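Local coordinates for protein phenylalanine--tRNA ligase beta subunit (Pyrococcus horikoshii, PDB 2CXI) that forms, with the alpha subunit, the synthetase that attaches phenylalanine to its tRNA using ATP, this N-terminal fragment carrying the amino acid-editing domain, at residues A[169-174]-A[218-223]; A[183-188]-A[214-219]. All blocks are in the same frame, centred on the assembly; numbering follows the deposited sequence.

Contact 1. Residues A[169-174]-A[218-223]; sequences GYKEEM and SEFTGR
Glu219 reaches across to the 169-174 loop and binds it with both carboxylate oxygens. OE1 accepts from the backbone N of Gly169 at 2.6 Å. The bond is nearly straight (170°), but the N-H comes from above the carboxylate plane. OE2 forms a salt bridge with NZ of Lys171, also 2.6 Å, met on its anti side and close to the plane. Glu219 CB packs against the carbonyl O of Tyr170, at 3.3 Å. This is the tight part. With CG anti to the backbone N (chi1 176°), Glu219 lays CG over the centre of the Phe220 ring, 3.6 Å above its plane, a packing of neighbours within 218-223. The bend at chi2 (69°) turns the carboxylate to Gly169 and Lys171.

On the solvent side Lys171 and Phe220, both exposed, meet by packing alone. The bent chain of Lys171 crosses Phe220 at about a right angle, with CD 3.6 Å from Phe220 CZ. The same ring turns its edge to the Lys171 backbone, whose O lies 3.4 Å from CE2.

Arg223 adds a second positive charge beside the carboxylate. Its NH1 donates to Glu219 O on a lone pair, 2.9 Å away, but only its charge acts on OE1. Both segments are loops of the B3/4 domain, and Glu219 is tied through its backbone to Ala166. With two cationic side chains and a backbone N-H around it, the Glu219 carboxylate is probably stabilised in its charged form.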
ATOM      1  N   GLY A 169     -13.890 -29.476   9.599  1.00 24.09           N
ATOM      2  CA  GLY A 169     -14.331 -30.535  10.510  1.00 25.67           C
ATOM      3  C   GLY A 169     -13.393 -30.763  11.687  1.00 26.42           C
ATOM      4  O   GLY A 169     -13.663 -31.636  12.503  1.00 26.51           O
ATOM      5  N   TYR A 170     -12.296 -30.000  11.769  1.00 26.41           N
ATOM      6  CA  TYR A 170     -11.280 -30.156  12.838  1.00 26.97           C
ATOM      7  C   TYR A 170     -10.987 -28.798  13.492  1.00 27.13           C
ATOM      8  O   TYR A 170     -10.843 -27.788  12.787  1.00 25.84           O
ATOM      9  CB  TYR A 170      -9.971 -30.735  12.289  1.00 27.50           C
ATOM     10  CG  TYR A 170     -10.050 -32.170  11.822  1.00 30.14           C
ATOM     11  CD1 TYR A 170      -9.391 -33.199  12.525  1.00 33.72           C
ATOM     12  CD2 TYR A 170     -10.787 -32.515  10.691  1.00 29.82           C
ATOM     13  CE1 TYR A 170      -9.453 -34.534  12.076  1.00 32.25           C
ATOM     14  CE2 TYR A 170     -10.874 -33.824  10.243  1.00 30.83           C
ATOM     15  CZ  TYR A 170     -10.212 -34.832  10.942  1.00 32.13           C
ATOM     16  OH  TYR A 170     -10.306 -36.124  10.489  1.00 33.07           O
ATOM     17  N   LYS A 171     -10.901 -28.755  14.829  1.00 26.50           N
ATOM     18  CA  LYS A 171     -10.765 -27.466  15.542  1.00 27.14           C
ATOM     19  C   LYS A 171      -9.324 -27.039  15.774  1.00 26.04           C
ATOM     20  O   LYS A 171      -9.082 -25.910  16.195  1.00 26.29           O
ATOM     21  CB  LYS A 171     -11.492 -27.459  16.903  1.00 27.86           C
ATOM     22  CG  LYS A 171     -12.976 -27.690  16.833  1.00 31.55           C
ATOM     23  CD  LYS A 171     -13.669 -26.467  16.271  1.00 39.25           C
ATOM     24  CE  LYS A 171     -14.934 -26.823  15.472  1.00 42.76           C
ATOM     25  NZ  LYS A 171     -15.478 -25.588  14.789  1.00 40.11           N
ATOM     26  N   GLU A 172      -8.382 -27.935  15.507  1.00 24.85           N
ATOM     27  CA  GLU A 172      -6.961 -27.700  15.743  1.00 24.67           C
ATOM     28  C   GLU A 172      -6.182 -27.785  14.435  1.00 24.83           C
ATOM     29  O   GLU A 172      -6.484 -28.615  13.592  1.00 25.16           O
ATOM     30  CB  GLU A 172      -6.394 -28.763  16.740  1.00 24.12           C
ATOM     31  CG  GLU A 172      -4.937 -28.542  17.139  1.00 23.74           C
ATOM     32  CD  GLU A 172      -4.755 -27.169  17.784  1.00 29.35           C
ATOM     33  OE1 GLU A 172      -4.281 -26.218  17.102  1.00 31.48           O
ATOM     34  OE2 GLU A 172      -5.161 -26.998  18.943  1.00 26.40           O
ATOM     35  N   GLU A 173      -5.139 -26.978  14.312  1.00 25.13           N
ATOM     36  CA  GLU A 173      -4.258 -27.014  13.153  1.00 26.68           C
ATOM     37  C   GLU A 173      -3.456 -28.309  13.063  1.00 28.13           C
ATOM     38  O   GLU A 173      -3.098 -28.910  14.095  1.00 26.59           O
ATOM     39  CB  GLU A 173      -3.285 -25.835  13.208  1.00 26.52           C
ATOM     40  CG  GLU A 173      -4.013 -24.516  13.105  1.00 29.11           C
ATOM     41  CD  GLU A 173      -3.102 -23.350  12.826  1.00 34.35           C
ATOM     42  OE1 GLU A 173      -1.911 -23.420  13.257  1.00 34.89           O
ATOM     43  OE2 GLU A 173      -3.593 -22.379  12.168  1.00 33.53           O
HETATM   44  N   MSE A 174      -3.192 -28.733  11.826  1.00 28.92           N
HETATM   45  CA  MSE A 174      -2.344 -29.884  11.532  1.00 33.00           C
HETATM   46  C   MSE A 174      -1.444 -29.511  10.371  1.00 28.27           C
HETATM   47  O   MSE A 174      -1.815 -28.653   9.567  1.00 26.58           O
HETATM   48  CB  MSE A 174      -3.197 -31.050  11.068  1.00 32.91           C
HETATM   49  CG  MSE A 174      -4.048 -31.667  12.128  1.00 38.64           C
HETATM   50 SE   MSE A 174      -5.211 -32.973  11.200  1.00 51.22          SE
HETATM   51  CE  MSE A 174      -5.796 -33.955  12.851  1.00 43.67           C
ATOM     52  N   SER A 218     -10.627 -24.702   4.769  1.00 19.17           N
ATOM     53  CA  SER A 218     -10.364 -24.572   6.184  1.00 20.95           C
ATOM     54  C   SER A 218     -11.650 -24.567   7.035  1.00 20.57           C
ATOM     55  O   SER A 218     -12.762 -24.229   6.562  1.00 20.07           O
ATOM     56  CB  SER A 218      -9.559 -23.323   6.447  1.00 21.87           C
ATOM     57  OG  SER A 218     -10.416 -22.227   6.339  1.00 24.49           O
ATOM     58  N   GLU A 219     -11.485 -24.959   8.295  1.00 21.18           N
ATOM     59  CA  GLU A 219     -12.569 -24.898   9.290  1.00 20.81           C
ATOM     60  C   GLU A 219     -12.972 -23.442   9.660  1.00 20.87           C
ATOM     61  O   GLU A 219     -14.158 -23.138   9.850  1.00 19.80           O
ATOM     62  CB  GLU A 219     -12.137 -25.666  10.559  1.00 22.01           C
ATOM     63  CG  GLU A 219     -13.154 -25.598  11.698  1.00 22.98           C
ATOM     64  CD  GLU A 219     -14.457 -26.355  11.429  1.00 27.13           C
ATOM     65  OE1 GLU A 219     -14.632 -27.084  10.432  1.00 25.84           O
ATOM     66  OE2 GLU A 219     -15.354 -26.222  12.258  1.00 32.56           O
ATOM     67  N   PHE A 220     -11.997 -22.554   9.755  1.00 19.92           N
ATOM     68  CA  PHE A 220     -12.247 -21.232  10.336  1.00 21.05           C
ATOM     69  C   PHE A 220     -12.117 -20.033   9.417  1.00 20.98           C
ATOM     70  O   PHE A 220     -12.589 -18.938   9.762  1.00 21.33           O
ATOM     71  CB  PHE A 220     -11.290 -21.007  11.494  1.00 22.60           C
ATOM     72  CG  PHE A 220     -11.470 -21.997  12.620  1.00 23.21           C
ATOM     73  CD1 PHE A 220     -12.566 -21.904  13.472  1.00 24.57           C
ATOM     74  CD2 PHE A 220     -10.534 -23.033  12.816  1.00 24.28           C
ATOM     75  CE1 PHE A 220     -12.744 -22.834  14.526  1.00 25.76           C
ATOM     76  CE2 PHE A 220     -10.701 -23.965  13.866  1.00 25.73           C
ATOM     77  CZ  PHE A 220     -11.801 -23.850  14.720  1.00 25.46           C
ATOM     78  N   THR A 221     -11.480 -20.223   8.267  1.00 18.54           N
ATOM     79  CA  THR A 221     -11.247 -19.078   7.376  1.00 18.32           C
ATOM     80  C   THR A 221     -12.193 -19.036   6.189  1.00 17.71           C
ATOM     81  O   THR A 221     -12.163 -19.948   5.336  1.00 17.95           O
ATOM     82  CB  THR A 221      -9.793 -19.093   6.881  1.00 18.86           C
ATOM     83  OG1 THR A 221      -8.935 -18.974   8.013  1.00 18.31           O
ATOM     84  CG2 THR A 221      -9.483 -17.797   6.060  1.00 16.87           C
ATOM     85  N   GLY A 222     -12.978 -17.953   6.118  1.00 17.04           N
ATOM     86  CA  GLY A 222     -13.860 -17.672   4.984  1.00 18.16           C
ATOM     87  C   GLY A 222     -15.042 -18.606   4.801  1.00 18.34           C
ATOM     88  O   GLY A 222     -15.510 -18.818   3.662  1.00 18.43           O
ATOM     89  N   ARG A 223     -15.561 -19.167   5.897  1.00 18.32           N
ATOM     90  CA  ARG A 223     -16.730 -20.069   5.788  1.00 18.75           C
ATOM     91  C   ARG A 223     -17.983 -19.403   5.235  1.00 19.30           C
ATOM     92  O   ARG A 223     -18.343 -18.294   5.637  1.00 20.36           O
ATOM     93  CB  ARG A 223     -17.015 -20.727   7.144  1.00 18.36           C
ATOM     94  CG  ARG A 223     -15.868 -21.627   7.567  1.00 20.04           C
ATOM     95  CD  ARG A 223     -15.845 -22.986   6.865  1.00 19.12           C
ATOM     96  NE  ARG A 223     -17.090 -23.754   7.012  1.00 20.16           N
ATOM     97  CZ  ARG A 223     -17.432 -24.432   8.101  1.00 24.21           C
ATOM     98  NH1 ARG A 223     -16.653 -24.439   9.167  1.00 23.53           N
ATOM     99  NH2 ARG A 223     -18.570 -25.114   8.116  1.00 27.43           N
TER

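Contact 2. Residues A[183-188]-A[214-219]; sequences HEKGRE and PIINSE
Chi1 of -160° in His183 and -167° in Ile216 swings CG and CG1 away from the backbone N, and the two side chains meet. They approach from opposite directions. Ile216 CG1 then sits over one face of the imidazole, 4.0 Å from the ring centroid and 27° off the normal, a CH-pi contact. Its CD1 reaches on to CE1 of His183, at 3.5 Å.

The imidazole is held by both nitrogens. ND1 accepts from the backbone N of Lys185 at 3.0 Å, almost exactly in the ring plane and fairly straight. This bond makes His183 the N-cap of helix 184-189, following directly on helix 176-182. NE2 is hydrogen-bonded to the carbonyl O of Leu168. Facing the helix is a classic beta bulge, in which Ile215 and Ile216 are both set against Met212 where strand 216-217 pairs with strand 209-212. The contact therefore packs the first turn of a helix on an end strand of the large mixed sheet; both segments lie in the B3/4 region.

Lys185 lies across Ile216 at about a right angle, with CG 3.8 Å from CD1. Its CB touches the carbonyl O of Ile215 at 3.4 Å, and that oxygen also accepts from Arg137. The ammonium end leads away to a salt bridge with Glu188 OE1. On the buried side, Ile215 CG2 rests on CA of Gly186, 3.8 Å away. Leu180 and Ile179 of helix 176-182 continue the apolar packing against Ile215 and Ile216.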
ATOM      1  N   HIS A 183      -7.183 -36.621   7.207  1.00 28.76           N
ATOM      2  CA  HIS A 183      -8.481 -36.129   6.750  1.00 27.41           C
ATOM      3  C   HIS A 183      -9.059 -37.067   5.692  1.00 26.30           C
ATOM      4  O   HIS A 183      -8.343 -37.537   4.808  1.00 26.23           O
ATOM      5  CB  HIS A 183      -8.360 -34.709   6.167  1.00 26.57           C
ATOM      6  CG  HIS A 183      -9.656 -33.983   6.137  1.00 24.69           C
ATOM      7  ND1 HIS A 183     -10.645 -34.273   5.225  1.00 23.14           N
ATOM      8  CD2 HIS A 183     -10.155 -33.017   6.942  1.00 23.44           C
ATOM      9  CE1 HIS A 183     -11.697 -33.510   5.464  1.00 22.26           C
ATOM     10  NE2 HIS A 183     -11.426 -32.736   6.497  1.00 21.69           N
ATOM     11  N   GLU A 184     -10.347 -37.335   5.764  1.00 26.23           N
ATOM     12  CA  GLU A 184     -10.965 -38.206   4.741  1.00 27.03           C
ATOM     13  C   GLU A 184     -10.766 -37.699   3.286  1.00 26.12           C
ATOM     14  O   GLU A 184     -10.588 -38.502   2.365  1.00 25.16           O
ATOM     15  CB  GLU A 184     -12.440 -38.440   5.034  1.00 27.11           C
ATOM     16  CG  GLU A 184     -13.320 -37.244   4.716  1.00 32.21           C
ATOM     17  CD  GLU A 184     -14.758 -37.453   5.125  1.00 40.71           C
ATOM     18  OE1 GLU A 184     -15.504 -36.443   5.191  1.00 41.99           O
ATOM     19  OE2 GLU A 184     -15.134 -38.630   5.388  1.00 44.59           O
ATOM     20  N   LYS A 185     -10.750 -36.375   3.079  1.00 25.21           N
ATOM     21  CA  LYS A 185     -10.538 -35.821   1.730  1.00 24.87           C
ATOM     22  C   LYS A 185      -9.050 -35.850   1.387  1.00 25.07           C
ATOM     23  O   LYS A 185      -8.654 -35.845   0.216  1.00 25.21           O
ATOM     24  CB  LYS A 185     -11.100 -34.391   1.642  1.00 24.93           C
ATOM     25  CG  LYS A 185     -12.613 -34.306   1.745  1.00 25.17           C
ATOM     26  CD  LYS A 185     -13.284 -35.060   0.614  1.00 29.85           C
ATOM     27  CE  LYS A 185     -14.793 -35.007   0.775  1.00 32.09           C
ATOM     28  NZ  LYS A 185     -15.420 -36.270   0.321  1.00 31.78           N
ATOM     29  N   GLY A 186      -8.222 -35.894   2.425  1.00 24.21           N
ATOM     30  CA  GLY A 186      -6.798 -36.115   2.263  1.00 24.29           C
ATOM     31  C   GLY A 186      -6.474 -37.506   1.738  1.00 25.12           C
ATOM     32  O   GLY A 186      -5.600 -37.667   0.872  1.00 24.57           O
ATOM     33  N   ARG A 187      -7.162 -38.521   2.277  1.00 26.17           N
ATOM     34  CA  ARG A 187      -6.987 -39.906   1.836  1.00 27.10           C
ATOM     35  C   ARG A 187      -7.538 -40.054   0.413  1.00 26.44           C
ATOM     36  O   ARG A 187      -6.910 -40.673  -0.456  1.00 26.49           O
ATOM     37  CB  ARG A 187      -7.737 -40.872   2.770  1.00 27.04           C
ATOM     38  CG  ARG A 187      -7.184 -40.956   4.203  1.00 29.97           C
ATOM     39  CD  ARG A 187      -7.910 -41.977   5.129  1.00 30.70           C
ATOM     40  NE  ARG A 187      -8.196 -41.361   6.434  1.00 37.89           N
ATOM     41  CZ  ARG A 187      -9.420 -41.133   6.947  1.00 40.99           C
ATOM     42  NH1 ARG A 187     -10.531 -41.495   6.299  1.00 42.65           N
ATOM     43  NH2 ARG A 187      -9.534 -40.552   8.142  1.00 43.11           N
ATOM     44  N   GLU A 188      -8.708 -39.466   0.193  1.00 25.91           N
ATOM     45  CA  GLU A 188      -9.410 -39.564  -1.077  1.00 25.92           C
ATOM     46  C   GLU A 188      -8.680 -38.892  -2.235  1.00 25.12           C
ATOM     47  O   GLU A 188      -8.583 -39.489  -3.306  1.00 25.22           O
ATOM     48  CB  GLU A 188     -10.847 -39.049  -0.932  1.00 26.62           C
ATOM     49  CG  GLU A 188     -11.739 -39.346  -2.137  1.00 28.31           C
ATOM     50  CD  GLU A 188     -13.147 -38.810  -1.986  1.00 27.70           C
ATOM     51  OE1 GLU A 188     -13.512 -38.371  -0.885  1.00 31.76           O
ATOM     52  OE2 GLU A 188     -13.890 -38.829  -2.987  1.00 31.59           O
ATOM     53  N   PRO A 214      -6.264 -29.439  -4.317  1.00 16.92           N
ATOM     54  CA  PRO A 214      -7.708 -29.613  -4.489  1.00 16.57           C
ATOM     55  C   PRO A 214      -8.298 -30.520  -3.412  1.00 17.08           C
ATOM     56  O   PRO A 214      -9.181 -31.351  -3.708  1.00 17.28           O
ATOM     57  CB  PRO A 214      -7.768 -30.363  -5.837  1.00 15.92           C
ATOM     58  CG  PRO A 214      -6.546 -31.301  -5.772  1.00 16.05           C
ATOM     59  CD  PRO A 214      -5.507 -30.558  -4.916  1.00 16.47           C
ATOM     60  N   ILE A 215      -7.826 -30.359  -2.178  1.00 18.11           N
ATOM     61  CA  ILE A 215      -8.052 -31.317  -1.086  1.00 18.09           C
ATOM     62  C   ILE A 215      -9.202 -30.924  -0.146  1.00 18.04           C
ATOM     63  O   ILE A 215     -10.199 -31.630  -0.067  1.00 20.37           O
ATOM     64  CB  ILE A 215      -6.732 -31.526  -0.286  1.00 17.68           C
ATOM     65  CG1 ILE A 215      -5.573 -31.971  -1.222  1.00 17.69           C
ATOM     66  CG2 ILE A 215      -6.952 -32.538   0.909  1.00 17.74           C
ATOM     67  CD1 ILE A 215      -5.837 -33.311  -2.041  1.00 17.52           C
ATOM     68  N   ILE A 216      -9.093 -29.777   0.525  1.00 17.65           N
ATOM     69  CA  ILE A 216     -10.076 -29.395   1.547  1.00 17.95           C
ATOM     70  C   ILE A 216      -9.950 -27.907   1.863  1.00 17.90           C
ATOM     71  O   ILE A 216      -8.847 -27.344   1.808  1.00 17.03           O
ATOM     72  CB  ILE A 216      -9.834 -30.236   2.862  1.00 17.90           C
ATOM     73  CG1 ILE A 216     -11.016 -30.133   3.852  1.00 15.71           C
ATOM     74  CG2 ILE A 216      -8.441 -29.947   3.492  1.00 17.79           C
ATOM     75  CD1 ILE A 216     -12.271 -30.814   3.308  1.00 20.85           C
ATOM     76  N   ASN A 217     -11.081 -27.310   2.226  1.00 18.11           N
ATOM     77  CA  ASN A 217     -11.139 -25.964   2.750  1.00 19.19           C
ATOM     78  C   ASN A 217     -10.838 -25.907   4.258  1.00 19.33           C
ATOM     79  O   ASN A 217     -10.822 -26.947   4.962  1.00 19.69           O
ATOM     80  CB  ASN A 217     -12.503 -25.285   2.405  1.00 18.60           C
ATOM     81  CG  ASN A 217     -13.722 -26.099   2.855  1.00 21.45           C
ATOM     82  OD1 ASN A 217     -13.692 -27.344   2.908  1.00 20.34           O
ATOM     83  ND2 ASN A 217     -14.822 -25.402   3.127  1.00 22.75           N
ATOM     84  N   SER A 218     -10.627 -24.702   4.769  1.00 19.17           N
ATOM     85  CA  SER A 218     -10.364 -24.572   6.184  1.00 20.95           C
ATOM     86  C   SER A 218     -11.650 -24.567   7.035  1.00 20.57           C
ATOM     87  O   SER A 218     -12.762 -24.229   6.562  1.00 20.07           O
ATOM     88  CB  SER A 218      -9.559 -23.323   6.447  1.00 21.87           C
ATOM     89  OG  SER A 218     -10.416 -22.227   6.339  1.00 24.49           O
ATOM     90  N   GLU A 219     -11.485 -24.959   8.295  1.00 21.18           N
ATOM     91  CA  GLU A 219     -12.569 -24.898   9.290  1.00 20.81           C
ATOM     92  C   GLU A 219     -12.972 -23.442   9.660  1.00 20.87           C
ATOM     93  O   GLU A 219     -14.158 -23.138   9.850  1.00 19.80           O
ATOM     94  CB  GLU A 219     -12.137 -25.666  10.559  1.00 22.01           C
ATOM     95  CG  GLU A 219     -13.154 -25.598  11.698  1.00 22.98           C
ATOM     96  CD  GLU A 219     -14.457 -26.355  11.429  1.00 27.13           C
ATOM     97  OE1 GLU A 219     -14.632 -27.084  10.432  1.00 25.84           O
ATOM     98  OE2 GLU A 219     -15.354 -26.222  12.258  1.00 32.56           O
TER

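How the contacts relate
Contact 1 is at the surface and contact 2 is buried, with centres 11 Å apart in the same B3/4 domain. They use neighbouring parts of one chain segment. Strand 216-217 packs under the helix start in contact 2, and the loop after it meets the 169-174 loop in contact 1. Ser218 and Glu219 belong to both ranges, but Glu219 does its work in contact 1 alone of the two. The chemistry follows the depth: mainly charge and hydrogen bonds outside, with Lys171 packed on Phe220, and aliphatic and CH-pi packing inside. Tyr170 bridges the two, its ring meeting that of His183 with planes about 40° apart and CE2 3.5 Å from His183 CD2.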